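Local coordinates for putative branched-chain amino acid transport system substrate-binding protein (Rhodopseudomonas palustris, PDB 3TX6), which probably serves as the periplasmic binding component of an ABC transporter, capturing aromatic acids such as 3-(4-hydroxyphenyl)pyruvic acid for uptake, at residues Pro81-Ala84 and Val85-Ala89. Sequence-based numbering, arbitrary orientation.
Sequences PTVA and VSNVA
Asn87 lies one helical turn beyond Val83 and packs its side chain against that residue's carbonyl. Followed outward, its CB meets Ala84 O at 3.4 Å. CG then turns back along the helix, placed beside the backbone N and anti to the carbonyl carbon (chi1 -70°), and sets the amide face over Val83 O, 3.4 Å away. OD1 and ND2 flank that oxygen at 3.6 Å each; the ND2 hydrogens lie in the amide plane and do not point at it. ND2 also comes loosely to 4.2 Å from CG1 of Val83, the two side chains crossing at a slant. Val83 O is instead taken by the backbone, accepting Asn87 N at 2.9 Å. This bond is one of four successive backbone bonds, each from N of residue i+4 to O of residue i, the others running from Val85 N to Pro81 O, Ser86 N to Thr82 O and Val88 N to Ala84 O. The proline ring precedes these donors and so costs the ladder none of them, while Pro81 O is covered by CG2 of Val85 at 3.3 Å. CG2 of Val88 rests at 3.5 Å from Ala84 O in the same manner. Ala84 and Val88 face helix 54-67, and Val85 and Ser86 face His96 of strand 96-98, as suits the helix of a beta-alpha-beta unit in a periplasmic binding protein lobe. Thr82 OG1 reaches back to Val78 O, at the helix start, and to Ser76 N, in the loop after strand 72-75. Thr82's side chain stands about 6 Å from the bound 3-(4-hydroxyphenyl)pyruvic acid. Polar cohesion within the turn therefore comes from peptide groups, with side chains adding van der Waals cover; Thr82 OG1 secures the helix start, and Ser86 OG, through Ser112 OG, links the helix to a distant part of the chain.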
loop_
_atom_site.group_PDB
_atom_site.type_symbol
_atom_site.label_atom_id
_atom_site.label_comp_id
_atom_site.label_asym_id
_atom_site.label_seq_id
_atom_site.Cartn_x
_atom_site.Cartn_y
_atom_site.Cartn_z
ATOM N N PRO A 81 -6.270 -10.862 2.079
ATOM C CA PRO A 81 -5.267 -11.753 2.703
ATOM C C PRO A 81 -4.472 -11.057 3.848
ATOM O O PRO A 81 -3.907 -11.727 4.721
ATOM C CB PRO A 81 -4.366 -12.122 1.535
ATOM C CG PRO A 81 -4.543 -11.036 0.541
ATOM C CD PRO A 81 -5.990 -10.620 0.672
ATOM N N THR A 82 -4.358 -9.721 3.809
ATOM C CA THR A 82 -3.617 -8.964 4.824
ATOM C C THR A 82 -4.365 -9.023 6.160
ATOM O O THR A 82 -3.739 -9.182 7.243
ATOM C CB THR A 82 -3.390 -7.512 4.378
ATOM O OG1 THR A 82 -2.619 -7.521 3.187
ATOM C CG2 THR A 82 -2.628 -6.670 5.422
ATOM N N VAL A 83 -5.697 -8.947 6.105
ATOM C CA VAL A 83 -6.509 -9.171 7.296
ATOM C C VAL A 83 -6.223 -10.557 7.897
ATOM O O VAL A 83 -6.013 -10.689 9.115
ATOM C CB VAL A 83 -8.000 -8.939 7.019
ATOM C CG1 VAL A 83 -8.864 -9.452 8.178
ATOM C CG2 VAL A 83 -8.276 -7.432 6.742
ATOM N N ALA A 84 -6.149 -11.559 7.039
ATOM C CA ALA A 84 -5.830 -12.914 7.455
ATOM C C ALA A 84 -4.469 -13.024 8.142
ATOM O O ALA A 84 -4.345 -13.706 9.183
ATOM C CB ALA A 84 -5.919 -13.888 6.281
ATOM N N VAL A 85 -3.446 -12.397 7.570
ATOM C CA VAL A 85 -2.138 -12.419 8.170
ATOM C C VAL A 85 -2.177 -11.777 9.545
ATOM O O VAL A 85 -1.587 -12.283 10.484
ATOM C CB VAL A 85 -1.097 -11.743 7.262
ATOM C CG1 VAL A 85 0.265 -11.668 7.963
ATOM C CG2 VAL A 85 -0.961 -12.492 5.912
ATOM N N SER A 86 -2.889 -10.656 9.661
ATOM C CA SER A 86 -3.020 -9.965 10.942
ATOM C C SER A 86 -3.676 -10.834 11.998
ATOM O O SER A 86 -3.214 -10.850 13.162
ATOM C CB SER A 86 -3.771 -8.602 10.780
ATOM O OG SER A 86 -3.836 -7.920 11.985
ATOM N N ASN A 87 -4.712 -11.593 11.597
ATOM C CA ASN A 87 -5.376 -12.528 12.498
ATOM C C ASN A 87 -4.372 -13.531 13.061
ATOM O O ASN A 87 -4.326 -13.755 14.268
ATOM C CB ASN A 87 -6.502 -13.295 11.814
ATOM C CG ASN A 87 -7.697 -12.417 11.490
ATOM O OD1 ASN A 87 -7.888 -11.330 12.065
ATOM N ND2 ASN A 87 -8.490 -12.864 10.516
ATOM N N VAL A 88 -3.538 -14.078 12.185
ATOM C CA VAL A 88 -2.551 -15.071 12.598
ATOM C C VAL A 88 -1.486 -14.445 13.524
ATOM O O VAL A 88 -1.143 -15.006 14.572
ATOM C CB VAL A 88 -1.905 -15.766 11.392
ATOM C CG1 VAL A 88 -0.762 -16.702 11.849
ATOM C CG2 VAL A 88 -2.964 -16.551 10.617
ATOM N N ALA A 89 -0.978 -13.278 13.116
ATOM C CA ALA A 89 0.072 -12.574 13.814
ATOM C C ALA A 89 -0.348 -12.251 15.227
ATOM O O ALA A 89 0.442 -12.403 16.163
ATOM C CB ALA A 89 0.495 -11.304 13.080
#